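Local coordinates for uncharacterized protein (Pseudomonas aeruginosa PAO1, PDB 4R1D) that binds calcium, forms a complex with Tli4 and is probably a lipase of the alpha/beta hydrolase fold linked to the H2 type VI secretion system, at residues 373-378 and 451-456; 428-433 and 537-542; 443-448 and 465-470; 517-522 and 531-536. One frame throughout, in Å; residues are numbered along the deposited sequence.

Interaction 1: 373-378 and 451-456; sequences TTWYGL and PLETPG
Trp375 meets Leu452 with the face of its indole and Glu453 with its edge, so two consecutive residues of the short helix 450-453 hold it from two directions. Methyl CD2 of Leu452 lies over the ring, offset toward its rim, 3.6 Å from Trp375 CD2. It makes a CH-pi contact over the face of the five-membered ring, and the leucine side chain runs roughly perpendicular to that of the tryptophan. On the opposite face Tyr376 CB sits over the centre, 3.9 Å above the Trp375 plane, which leaves the indole clamped between its own sequence neighbour and the leucine. At the edge, Trp375 NE1 donates to Glu453 OE2 over 2.8 Å along an almost straight line (164°). The oxygen lies in the indole plane, yet the carboxylate is turned 68° against the ring, so the N-H reaches OE2 from above the carboxylate plane. The glutamate chain is extended beyond CG, and Glu453 CG itself passes 3.5 Å from Trp375 NE1. A salt bridge from Arg357 to the same OE2 would favour the charged carboxylate and steady it. With CG of Trp375 tucked between the backbone N and the carbonyl carbon (chi1 72°), the indole leaves the loop toward the helix. Its benzene rim meets Trp445 edge-to-face, while Tyr376 stacks on Tyr359. The backbone here is a type I beta turn from Thr374 to Gly377, closed by Gly377 N to Thr374 O at 2.9 Å; its second residue, Trp375, bridges helix 450-453 and the small mixed sheet at the periphery of the fold.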
loop_
_atom_site.group_PDB
_atom_site.type_symbol
_atom_site.label_atom_id
_atom_site.label_comp_id
_atom_site.label_asym_id
_atom_site.label_seq_id
_atom_site.Cartn_x
_atom_site.Cartn_y
_atom_site.Cartn_z
ATOM N N THR A 373 -5.623 10.825 22.486
ATOM C CA THR A 373 -5.211 12.068 21.845
ATOM C C THR A 373 -4.215 12.891 22.657
ATOM O O THR A 373 -3.861 13.999 22.253
ATOM C CB THR A 373 -6.420 12.963 21.480
ATOM O OG1 THR A 373 -7.145 13.311 22.666
ATOM C CG2 THR A 373 -7.346 12.237 20.510
ATOM N N THR A 374 -3.786 12.363 23.804
ATOM C CA THR A 374 -2.769 13.035 24.608
ATOM C C THR A 374 -1.406 12.918 23.936
ATOM O O THR A 374 -1.255 12.212 22.935
ATOM C CB THR A 374 -2.677 12.464 26.047
ATOM O OG1 THR A 374 -2.077 11.166 26.007
ATOM C CG2 THR A 374 -4.052 12.363 26.677
ATOM N N TRP A 375 -0.407 13.592 24.499
ATOM C CA TRP A 375 0.920 13.630 23.889
ATOM C C TRP A 375 1.531 12.263 23.551
ATOM O O TRP A 375 2.361 12.177 22.650
ATOM C CB TRP A 375 1.900 14.423 24.762
ATOM C CG TRP A 375 2.307 13.717 26.010
ATOM C CD1 TRP A 375 1.653 13.734 27.209
ATOM C CD2 TRP A 375 3.458 12.884 26.192
ATOM N NE1 TRP A 375 2.326 12.957 28.128
ATOM C CE2 TRP A 375 3.441 12.432 27.530
ATOM C CE3 TRP A 375 4.502 12.471 25.354
ATOM C CZ2 TRP A 375 4.427 11.592 28.047
ATOM C CZ3 TRP A 375 5.488 11.650 25.875
ATOM C CH2 TRP A 375 5.440 11.211 27.205
ATOM N N TYR A 376 1.156 11.206 24.272
ATOM C CA TYR A 376 1.782 9.910 24.029
ATOM C C TYR A 376 0.927 9.006 23.147
ATOM O O TYR A 376 1.279 7.858 22.917
ATOM C CB TYR A 376 2.198 9.188 25.336
ATOM C CG TYR A 376 1.056 8.764 26.243
ATOM C CD1 TYR A 376 0.453 7.522 26.100
ATOM C CD2 TYR A 376 0.586 9.612 27.242
ATOM C CE1 TYR A 376 -0.596 7.126 26.936
ATOM C CE2 TYR A 376 -0.457 9.235 28.068
ATOM C CZ TYR A 376 -1.042 7.996 27.916
ATOM O OH TYR A 376 -2.077 7.621 28.741
ATOM N N GLY A 377 -0.184 9.539 22.649
ATOM C CA GLY A 377 -1.076 8.770 21.795
ATOM C C GLY A 377 -0.489 8.569 20.415
ATOM O O GLY A 377 0.486 9.217 20.055
ATOM N N LEU A 378 -1.082 7.662 19.642
ATOM C CA LEU A 378 -0.578 7.362 18.300
ATOM C C LEU A 378 -0.709 8.576 17.383
ATOM O O LEU A 378 0.197 8.883 16.603
ATOM C CB LEU A 378 -1.367 6.207 17.713
ATOM C CG LEU A 378 -0.835 5.693 16.376
ATOM C CD1 LEU A 378 0.550 5.084 16.565
ATOM C CD2 LEU A 378 -1.812 4.659 15.817
ATOM N N PRO A 451 5.713 19.195 32.101
ATOM C CA PRO A 451 5.296 20.405 31.380
ATOM C C PRO A 451 4.306 20.109 30.254
ATOM O O PRO A 451 3.577 20.999 29.821
ATOM C CB PRO A 451 6.614 20.940 30.802
ATOM C CG PRO A 451 7.682 20.339 31.661
ATOM C CD PRO A 451 7.168 18.984 32.030
ATOM N N LEU A 452 4.287 18.871 29.775
ATOM C CA LEU A 452 3.380 18.519 28.693
ATOM C C LEU A 452 1.975 18.278 29.229
ATOM O O LEU A 452 0.998 18.381 28.500
ATOM C CB LEU A 452 3.864 17.264 27.965
ATOM C CG LEU A 452 5.046 17.344 26.996
ATOM C CD1 LEU A 452 6.312 17.849 27.672
ATOM C CD2 LEU A 452 5.291 15.962 26.406
ATOM N N GLU A 453 1.887 17.963 30.514
ATOM C CA GLU A 453 0.643 17.468 31.092
ATOM C C GLU A 453 -0.051 18.418 32.070
ATOM O O GLU A 453 -1.037 18.044 32.705
ATOM C CB GLU A 453 0.893 16.121 31.762
ATOM C CG GLU A 453 1.418 15.083 30.788
ATOM C CD GLU A 453 1.431 13.684 31.366
ATOM O OE1 GLU A 453 1.719 13.544 32.574
ATOM O OE2 GLU A 453 1.140 12.731 30.610
ATOM N N THR A 454 0.450 19.639 32.202
ATOM C CA THR A 454 -0.279 20.620 32.999
ATOM C C THR A 454 -1.506 21.059 32.206
ATOM O O THR A 454 -1.478 21.064 30.976
ATOM C CB THR A 454 0.584 21.841 33.333
ATOM O OG1 THR A 454 1.010 22.462 32.118
ATOM C CG2 THR A 454 1.797 21.424 34.134
ATOM N N PRO A 455 -2.600 21.401 32.906
ATOM C CA PRO A 455 -3.826 21.854 32.243
ATOM C C PRO A 455 -3.534 22.878 31.152
ATOM O O PRO A 455 -2.699 23.760 31.339
ATOM C CB PRO A 455 -4.625 22.506 33.383
ATOM C CG PRO A 455 -3.800 22.305 34.649
ATOM C CD PRO A 455 -2.795 21.248 34.353
ATOM N N GLY A 456 -4.217 22.757 30.020
ATOM C CA GLY A 456 -3.987 23.657 28.906
ATOM C C GLY A 456 -2.683 23.333 28.204
ATOM O O GLY A 456 -2.062 24.196 27.585
#

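Interaction 2: 428-433 and 537-542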
loop_
_atom_site.group_PDB
_atom_site.type_symbol
_atom_site.label_atom_id
_atom_site.label_comp_id
_atom_site.label_asym_id
_atom_site.label_seq_id
_atom_site.Cartn_x
_atom_site.Cartn_y
_atom_site.Cartn_z
ATOM N N TYR A 428 4.244 -23.656 8.184
ATOM C CA TYR A 428 5.687 -23.675 8.425
ATOM C C TYR A 428 6.171 -22.237 8.434
ATOM O O TYR A 428 6.190 -21.564 7.402
ATOM C CB TYR A 428 6.395 -24.479 7.324
ATOM C CG TYR A 428 6.019 -25.948 7.344
ATOM C CD1 TYR A 428 4.761 -26.382 6.911
ATOM C CD2 TYR A 428 6.914 -26.896 7.824
ATOM C CE1 TYR A 428 4.415 -27.742 6.961
ATOM C CE2 TYR A 428 6.579 -28.238 7.867
ATOM C CZ TYR A 428 5.345 -28.655 7.448
ATOM O OH TYR A 428 5.061 -30.001 7.510
ATOM N N ALA A 429 6.530 -21.744 9.612
ATOM C CA ALA A 429 6.852 -20.333 9.758
ATOM C C ALA A 429 8.342 -20.140 10.044
ATOM O O ALA A 429 8.956 -20.963 10.714
ATOM C CB ALA A 429 6.021 -19.746 10.887
ATOM N N HIS A 430 8.920 -19.054 9.537
ATOM C CA HIS A 430 10.272 -18.665 9.941
ATOM C C HIS A 430 10.302 -17.158 10.214
ATOM O O HIS A 430 9.502 -16.399 9.670
ATOM C CB HIS A 430 11.332 -19.078 8.899
ATOM C CG HIS A 430 11.169 -18.397 7.573
ATOM N ND1 HIS A 430 10.394 -18.920 6.558
ATOM C CD2 HIS A 430 11.656 -17.221 7.110
ATOM C CE1 HIS A 430 10.416 -18.095 5.523
ATOM N NE2 HIS A 430 11.171 -17.056 5.834
ATOM N N TYR A 431 11.198 -16.724 11.082
ATOM C CA TYR A 431 11.245 -15.317 11.441
ATOM C C TYR A 431 12.624 -14.949 11.981
ATOM O O TYR A 431 13.401 -15.827 12.358
ATOM C CB TYR A 431 10.149 -14.989 12.466
ATOM C CG TYR A 431 10.265 -15.764 13.762
ATOM C CD1 TYR A 431 9.947 -17.117 13.819
ATOM C CD2 TYR A 431 10.698 -15.141 14.932
ATOM C CE1 TYR A 431 10.058 -17.834 15.010
ATOM C CE2 TYR A 431 10.804 -15.842 16.117
ATOM C CZ TYR A 431 10.483 -17.183 16.153
ATOM O OH TYR A 431 10.593 -17.883 17.341
ATOM N N GLY A 432 12.920 -13.654 11.985
ATOM C CA GLY A 432 14.193 -13.139 12.469
ATOM C C GLY A 432 14.078 -12.719 13.922
ATOM O O GLY A 432 13.252 -11.872 14.275
ATOM N N ALA A 433 14.908 -13.323 14.764
ATOM C CA ALA A 433 14.894 -13.044 16.185
ATOM C C ALA A 433 16.322 -12.770 16.622
ATOM O O ALA A 433 17.048 -13.682 17.007
ATOM C CB ALA A 433 14.338 -14.223 16.939
ATOM N N GLU A 537 14.642 -7.739 3.348
ATOM C CA GLU A 537 15.456 -8.606 2.510
ATOM C C GLU A 537 15.489 -10.049 3.011
ATOM O O GLU A 537 16.345 -10.814 2.600
ATOM C CB GLU A 537 16.894 -8.074 2.449
ATOM C CG GLU A 537 17.026 -6.680 1.862
ATOM C CD GLU A 537 16.612 -6.628 0.409
ATOM O OE1 GLU A 537 16.906 -7.593 -0.320
ATOM O OE2 GLU A 537 15.983 -5.634 -0.012
ATOM N N SER A 538 14.575 -10.419 3.902
ATOM C CA SER A 538 14.653 -11.742 4.546
ATOM C C SER A 538 14.748 -12.915 3.557
ATOM O O SER A 538 15.478 -13.883 3.799
ATOM C CB SER A 538 13.513 -11.946 5.567
ATOM O OG SER A 538 12.226 -11.992 4.957
ATOM N N TYR A 539 14.022 -12.840 2.445
ATOM C CA TYR A 539 13.993 -13.966 1.519
ATOM C C TYR A 539 15.257 -14.054 0.684
ATOM O O TYR A 539 15.412 -14.966 -0.124
ATOM C CB TYR A 539 12.746 -13.944 0.628
ATOM C CG TYR A 539 11.602 -14.734 1.212
ATOM C CD1 TYR A 539 11.783 -16.068 1.613
ATOM C CD2 TYR A 539 10.353 -14.163 1.382
ATOM C CE1 TYR A 539 10.751 -16.797 2.139
ATOM C CE2 TYR A 539 9.301 -14.893 1.929
ATOM C CZ TYR A 539 9.513 -16.211 2.305
ATOM O OH TYR A 539 8.476 -16.937 2.836
ATOM N N ASN A 540 16.152 -13.090 0.872
ATOM C CA ASN A 540 17.485 -13.193 0.275
ATOM C C ASN A 540 18.525 -13.852 1.202
ATOM O O ASN A 540 19.709 -13.951 0.860
ATOM C CB ASN A 540 17.952 -11.820 -0.213
ATOM C CG ASN A 540 17.123 -11.322 -1.384
ATOM O OD1 ASN A 540 16.648 -10.181 -1.394
ATOM N ND2 ASN A 540 16.935 -12.184 -2.369
ATOM N N ASP A 541 18.071 -14.312 2.363
ATOM C CA ASP A 541 18.943 -15.008 3.311
ATOM C C ASP A 541 18.751 -16.507 3.135
ATOM O O ASP A 541 17.618 -16.977 3.007
ATOM C CB ASP A 541 18.604 -14.600 4.751
ATOM C CG ASP A 541 19.530 -15.248 5.784
ATOM O OD1 ASP A 541 19.332 -16.436 6.108
ATOM O OD2 ASP A 541 20.433 -14.554 6.285
ATOM N N ALA A 542 19.856 -17.253 3.121
ATOM C CA ALA A 542 19.811 -18.695 2.891
ATOM C C ALA A 542 18.851 -19.442 3.817
ATOM O O ALA A 542 18.253 -20.437 3.424
ATOM C CB ALA A 542 21.222 -19.294 3.002
HETATM O O HOH W 1 11.297 -14.399 4.620
#
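A chi1 of 64° brings the imidazole of His430 to Tyr539, folding the ring over its own backbone and sending it off the strand toward the 3-10 turn 538-540. Tyr539 answers with a chi1 of -92°, away from the staggered positions, and its ring end swings in beside the histidine. The rings meet obliquely, their planes 74° apart: the phenol lies at the imidazole edge, with His430 CE1 3.5 Å from Tyr539 OH and His430 NE2 3.7 Å from Tyr539 CE1. The hydroxyl is held by the backbone oxygen of Thr254, on strand 250-255. Polar contact between the segments runs through one water, 2.9 Å from His430 NE2 and 2.6 Å from Ser538 OG. The same water rests over the centre of the Tyr539 ring, so it lies between the turn and the imidazole. All this is buried on one side of the parallel alpha/beta hydrolase sheet. Strand 427-432 runs between strands 274-280 and 515-519; Ala544 and Ala547 of helix 542-556, whose N-terminus Asp541 caps, pack on His430, and Val147 of helix 141-155 touches Tyr539.

Interaction 3: 443-448 and 465-470; sequences LIWKGD and GTYNSW
Aromatic packing carries most of this contact: the far rim of the Trp445 indole meets atoms CD2 and CE2 of Tyr467. Trp445 CH2 and CZ3 both lie 3.7 Å from Tyr467 CE2, and Tyr467 CD2 follows at 3.8 Å from Trp445 CZ3. The meeting is oblique, the ring centroids 5.5 Å apart and the planes at 53°, while the two side chains cross at about a right angle. A chi1 of -77° directs the Tyr467 ring toward strand 443-446. A van der Waals contact with the backbone adds to this: Trp445 CZ3 stands 3.6 Å from Gly465 O. Trp445 belongs to strand 443-446 of the small mixed sheet, set apart from the main parallel one and flanked here by strands 339-342 and 477-479; residues 465-470 are part of the loop that returns to strand 477-479. The polar bonds lie around the ring pair. Trp445 NE1 is hydrogen-bonded to Tyr291 OH, in helix 289-296, which would help to set the rotation of the indole. Within the loop Thr466 OG1 accepts from Asn468 N at 3.1 Å, an ST turn around Tyr467, and the same OG1 bonds to Thr477 OG1 of the returning strand.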
loop_
_atom_site.group_PDB
_atom_site.type_symbol
_atom_site.label_atom_id
_atom_site.label_comp_id
_atom_site.label_asym_id
_atom_site.label_seq_id
_atom_site.Cartn_x
_atom_site.Cartn_y
_atom_site.Cartn_z
ATOM N N LEU A 443 9.327 0.732 23.028
ATOM C CA LEU A 443 9.153 2.071 22.530
ATOM C C LEU A 443 9.221 2.956 23.762
ATOM O O LEU A 443 8.316 2.936 24.589
ATOM C CB LEU A 443 7.801 2.200 21.836
ATOM C CG LEU A 443 7.641 3.325 20.811
ATOM C CD1 LEU A 443 8.085 4.653 21.402
ATOM C CD2 LEU A 443 8.436 3.007 19.567
ATOM N N ILE A 444 10.300 3.719 23.883
ATOM C CA ILE A 444 10.567 4.470 25.110
ATOM C C ILE A 444 10.600 5.976 24.906
ATOM O O ILE A 444 11.355 6.485 24.088
ATOM C CB ILE A 444 11.918 4.059 25.719
ATOM C CG1 ILE A 444 11.936 2.560 26.028
ATOM C CG2 ILE A 444 12.211 4.890 26.972
ATOM C CD1 ILE A 444 13.356 1.960 26.007
ATOM N N TRP A 445 9.768 6.687 25.665
ATOM C CA TRP A 445 9.838 8.135 25.733
ATOM C C TRP A 445 10.587 8.422 27.021
ATOM O O TRP A 445 10.095 8.105 28.104
ATOM C CB TRP A 445 8.447 8.736 25.879
ATOM C CG TRP A 445 7.633 8.882 24.623
ATOM C CD1 TRP A 445 6.576 8.100 24.232
ATOM C CD2 TRP A 445 7.760 9.906 23.634
ATOM N NE1 TRP A 445 6.051 8.570 23.051
ATOM C CE2 TRP A 445 6.760 9.676 22.663
ATOM C CE3 TRP A 445 8.621 10.995 23.471
ATOM C CZ2 TRP A 445 6.605 10.492 21.543
ATOM C CZ3 TRP A 445 8.464 11.805 22.359
ATOM C CH2 TRP A 445 7.470 11.541 21.403
ATOM N N LYS A 446 11.768 9.010 26.907
ATOM C CA LYS A 446 12.582 9.287 28.084
ATOM C C LYS A 446 12.624 10.788 28.336
ATOM O O LYS A 446 12.943 11.567 27.440
ATOM C CB LYS A 446 13.988 8.728 27.877
ATOM C CG LYS A 446 14.915 8.932 29.052
ATOM C CD LYS A 446 16.319 8.461 28.726
ATOM C CE LYS A 446 16.460 6.966 28.912
ATOM N NZ LYS A 446 17.897 6.568 29.011
ATOM N N GLY A 447 12.273 11.203 29.552
ATOM C CA GLY A 447 12.229 12.616 29.877
ATOM C C GLY A 447 11.113 12.942 30.854
ATOM O O GLY A 447 10.465 12.042 31.377
ATOM N N ASP A 448 10.884 14.229 31.086
ATOM C CA ASP A 448 9.905 14.676 32.076
ATOM C C ASP A 448 8.626 15.187 31.413
ATOM O O ASP A 448 8.631 16.239 30.790
ATOM C CB ASP A 448 10.520 15.768 32.958
ATOM C CG ASP A 448 9.514 16.387 33.903
ATOM O OD1 ASP A 448 8.527 15.707 34.246
ATOM O OD2 ASP A 448 9.716 17.552 34.305
ATOM N N GLY A 465 10.750 12.922 17.043
ATOM C CA GLY A 465 11.057 12.121 18.214
ATOM C C GLY A 465 11.327 12.882 19.502
ATOM O O GLY A 465 11.567 12.262 20.533
ATOM N N THR A 466 11.287 14.209 19.467
ATOM C CA THR A 466 11.550 14.952 20.703
ATOM C C THR A 466 10.675 16.180 20.931
ATOM O O THR A 466 10.276 16.871 19.986
ATOM C CB THR A 466 13.048 15.341 20.837
ATOM O OG1 THR A 466 13.338 15.680 22.205
ATOM C CG2 THR A 466 13.391 16.518 19.917
ATOM N N TYR A 467 10.374 16.421 22.208
ATOM C CA TYR A 467 9.712 17.637 22.661
ATOM C C TYR A 467 10.731 18.713 23.073
ATOM O O TYR A 467 10.363 19.851 23.344
ATOM C CB TYR A 467 8.776 17.323 23.838
ATOM C CG TYR A 467 7.476 16.677 23.414
ATOM C CD1 TYR A 467 6.348 17.444 23.174
ATOM C CD2 TYR A 467 7.385 15.307 23.237
ATOM C CE1 TYR A 467 5.156 16.865 22.771
ATOM C CE2 TYR A 467 6.188 14.711 22.843
ATOM C CZ TYR A 467 5.089 15.491 22.605
ATOM O OH TYR A 467 3.912 14.902 22.205
ATOM N N ASN A 468 12.006 18.345 23.141
ATOM C CA ASN A 468 13.055 19.333 23.411
ATOM C C ASN A 468 13.142 20.312 22.262
ATOM O O ASN A 468 13.061 19.921 21.100
ATOM C CB ASN A 468 14.410 18.660 23.603
ATOM C CG ASN A 468 14.475 17.848 24.867
ATOM O OD1 ASN A 468 13.905 18.229 25.879
ATOM N ND2 ASN A 468 15.174 16.723 24.818
ATOM N N SER A 469 13.294 21.587 22.585
ATOM C CA SER A 469 13.389 22.609 21.560
ATOM C C SER A 469 14.256 23.755 22.048
ATOM O O SER A 469 14.774 23.724 23.161
ATOM C CB SER A 469 12.003 23.139 21.204
ATOM O OG SER A 469 11.427 23.811 22.314
ATOM N N TRP A 470 14.413 24.762 21.197
ATOM C CA TRP A 470 15.090 25.991 21.582
ATOM C C TRP A 470 14.451 26.542 22.857
ATOM O O TRP A 470 15.130 27.134 23.702
ATOM C CB TRP A 470 14.998 26.996 20.432
ATOM C CG TRP A 470 15.515 28.354 20.742
ATOM C CD1 TRP A 470 14.776 29.477 20.983
ATOM C CD2 TRP A 470 16.888 28.749 20.827
ATOM N NE1 TRP A 470 15.606 30.549 21.220
ATOM C CE2 TRP A 470 16.908 30.128 21.131
ATOM C CE3 TRP A 470 18.103 28.069 20.687
ATOM C CZ2 TRP A 470 18.095 30.841 21.289
ATOM C CZ3 TRP A 470 19.279 28.777 20.848
ATOM C CH2 TRP A 470 19.267 30.152 21.143
#

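Interaction 4: 517-522 and 531-536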
loop_
_atom_site.group_PDB
_atom_site.type_symbol
_atom_site.label_atom_id
_atom_site.label_comp_id
_atom_site.label_asym_id
_atom_site.label_seq_id
_atom_site.Cartn_x
_atom_site.Cartn_y
_atom_site.Cartn_z
ATOM N N PHE A 517 10.772 -21.712 12.609
ATOM C CA PHE A 517 12.225 -21.531 12.555
ATOM C C PHE A 517 12.632 -20.168 13.082
ATOM O O PHE A 517 12.296 -19.122 12.499
ATOM C CB PHE A 517 12.746 -21.744 11.132
ATOM C CG PHE A 517 12.476 -23.121 10.601
ATOM C CD1 PHE A 517 11.218 -23.461 10.123
ATOM C CD2 PHE A 517 13.475 -24.083 10.593
ATOM C CE1 PHE A 517 10.953 -24.718 9.647
ATOM C CE2 PHE A 517 13.223 -25.348 10.121
ATOM C CZ PHE A 517 11.959 -25.673 9.637
ATOM N N ARG A 518 13.357 -20.193 14.200
ATOM C CA ARG A 518 13.737 -18.982 14.899
ATOM C C ARG A 518 15.162 -18.609 14.469
ATOM O O ARG A 518 16.147 -19.176 14.951
ATOM C CB ARG A 518 13.645 -19.243 16.398
ATOM C CG ARG A 518 13.921 -18.073 17.344
ATOM C CD ARG A 518 13.645 -18.592 18.766
ATOM N NE ARG A 518 13.866 -17.629 19.845
ATOM C CZ ARG A 518 12.956 -16.775 20.305
ATOM N NH1 ARG A 518 11.747 -16.711 19.751
ATOM N NH2 ARG A 518 13.264 -15.966 21.319
ATOM N N HIS A 519 15.267 -17.674 13.534
ATOM C CA HIS A 519 16.560 -17.377 12.914
ATOM C C HIS A 519 17.263 -16.205 13.597
ATOM O O HIS A 519 16.648 -15.197 13.916
ATOM C CB HIS A 519 16.405 -17.114 11.406
ATOM C CG HIS A 519 15.976 -18.323 10.631
ATOM N ND1 HIS A 519 15.091 -18.257 9.575
ATOM C CD2 HIS A 519 16.319 -19.625 10.753
ATOM C CE1 HIS A 519 14.897 -19.470 9.089
ATOM N NE2 HIS A 519 15.628 -20.321 9.788
ATOM N N GLY A 520 18.567 -16.333 13.806
ATOM C CA GLY A 520 19.312 -15.257 14.424
ATOM C C GLY A 520 19.795 -15.590 15.823
ATOM O O GLY A 520 19.728 -16.738 16.263
ATOM N N SER A 521 20.256 -14.564 16.529
ATOM C CA SER A 521 20.951 -14.749 17.796
ATOM C C SER A 521 20.108 -15.421 18.883
ATOM O O SER A 521 20.653 -16.075 19.781
ATOM C CB SER A 521 21.469 -13.404 18.297
ATOM O OG SER A 521 20.414 -12.641 18.858
ATOM N N LYS A 522 18.786 -15.264 18.819
ATOM C CA LYS A 522 17.908 -15.837 19.842
ATOM C C LYS A 522 17.445 -17.256 19.523
ATOM O O LYS A 522 16.704 -17.865 20.291
ATOM C CB LYS A 522 16.703 -14.922 20.101
ATOM C CG LYS A 522 17.098 -13.481 20.401
ATOM C CD LYS A 522 15.890 -12.583 20.640
ATOM C CE LYS A 522 15.177 -12.894 21.963
ATOM N NZ LYS A 522 16.070 -12.654 23.146
ATOM N N ARG A 531 24.311 -13.612 11.867
ATOM C CA ARG A 531 23.413 -12.590 12.412
ATOM C C ARG A 531 22.049 -12.733 11.735
ATOM O O ARG A 531 21.982 -13.015 10.534
ATOM C CB ARG A 531 23.976 -11.192 12.121
ATOM C CG ARG A 531 23.140 -10.025 12.666
ATOM C CD ARG A 531 23.617 -8.696 12.074
ATOM N NE ARG A 531 23.031 -7.550 12.762
ATOM C CZ ARG A 531 22.946 -6.324 12.249
ATOM N NH1 ARG A 531 23.410 -6.073 11.030
ATOM N NH2 ARG A 531 22.395 -5.346 12.959
ATOM N N GLY A 532 20.972 -12.561 12.501
ATOM C CA GLY A 532 19.627 -12.653 11.949
ATOM C C GLY A 532 19.437 -11.651 10.828
ATOM O O GLY A 532 20.028 -10.575 10.840
ATOM N N TYR A 533 18.610 -12.008 9.851
ATOM C CA TYR A 533 18.417 -11.181 8.672
ATOM C C TYR A 533 17.517 -9.985 8.953
ATOM O O TYR A 533 16.836 -9.931 9.973
ATOM C CB TYR A 533 17.851 -12.022 7.517
ATOM C CG TYR A 533 16.799 -13.021 7.953
ATOM C CD1 TYR A 533 15.506 -12.605 8.278
ATOM C CD2 TYR A 533 17.091 -14.375 8.041
ATOM C CE1 TYR A 533 14.531 -13.520 8.685
ATOM C CE2 TYR A 533 16.131 -15.295 8.441
ATOM C CZ TYR A 533 14.855 -14.863 8.771
ATOM O OH TYR A 533 13.906 -15.773 9.174
ATOM N N GLU A 534 17.539 -9.025 8.036
ATOM C CA GLU A 534 16.683 -7.856 8.093
ATOM C C GLU A 534 15.368 -8.168 7.381
ATOM O O GLU A 534 15.333 -8.950 6.437
ATOM C CB GLU A 534 17.399 -6.674 7.421
ATOM C CG GLU A 534 16.619 -5.360 7.384
ATOM C CD GLU A 534 15.668 -5.267 6.205
ATOM O OE1 GLU A 534 16.012 -5.774 5.115
ATOM O OE2 GLU A 534 14.565 -4.702 6.378
ATOM N N HIS A 535 14.290 -7.561 7.860
ATOM C CA HIS A 535 12.934 -7.843 7.392
ATOM C C HIS A 535 12.740 -7.778 5.872
ATOM O O HIS A 535 12.266 -8.728 5.250
ATOM C CB HIS A 535 11.949 -6.880 8.070
ATOM C CG HIS A 535 10.508 -7.183 7.798
ATOM N ND1 HIS A 535 9.819 -8.171 8.469
ATOM C CD2 HIS A 535 9.617 -6.617 6.945
ATOM C CE1 HIS A 535 8.571 -8.211 8.033
ATOM N NE2 HIS A 535 8.421 -7.275 7.111
ATOM N N GLN A 536 13.089 -6.642 5.286
ATOM C CA GLN A 536 12.747 -6.367 3.908
ATOM C C GLN A 536 13.423 -7.360 2.985
ATOM O O GLN A 536 12.845 -7.780 1.980
ATOM C CB GLN A 536 13.201 -4.970 3.524
ATOM C CG GLN A 536 12.903 -4.651 2.079
ATOM C CD GLN A 536 11.422 -4.519 1.845
ATOM O OE1 GLN A 536 10.759 -5.453 1.378
ATOM N NE2 GLN A 536 10.883 -3.349 2.178
#
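His519 and Tyr533 are joined by a hydrogen bond of 2.8 Å between His519 ND1 and Tyr533 OH, nearly straight at 161°, in which either atom could be the donor. Each partner lies close to the plane of the other ring, so the rings meet rim to rim with their planes 68° apart. Alongside the bond, Tyr533 CE2 packs 3.5 Å from His519 CB. One residue after His519 and one before Tyr533, the backbones themselves touch, Gly520 CA to Gly532 CA at 3.6 Å, an approach allowed by the absence of side chains on both. A chi1 of 40° swings the Tyr533 phenol back toward strand 515-519. In alpha/beta hydrolases the catalytic histidine lies on a loop beyond the last strand; His535, bonded through NE2 to Ser256 OG and through ND1 to Asp497 OD2, is consistent with that place in a Ser-Asp-His triad. Further out, Glu534 OE2 accepts from Gln536 N at 2.7 Å, spanning His535 in the sequence. Gly532 is gripped through N by Asp434 and through O by Arg437. On the strand side, Arg518 NE bonds to Lys522 O at 2.9 Å, approaching from above the carbonyl plane, and closes the bend that follows His519.

The four contacts form two pairs far apart. Interactions 2 and 4, with centres 6 Å apart, are buried beside neighbouring strands of the main parallel sheet; Ala433 N lies 2.7 Å from His519 O, a probable hydrogen bond, and Tyr533 OH packs on His430 CD2. Interaction 4 is nested in the loop that interaction 2 closes. Interactions 1 and 3, centres 12 Å apart, share the peripheral mixed-sheet region and meet through Trp375, Trp445 and Tyr467. Interaction 3 is buried, whereas interaction 1 reaches the surface at Glu453. Chemistry follows place: indoles, apolar contacts and one carboxylate at the periphery, histidine, tyrosine and a bridging water at the main sheet.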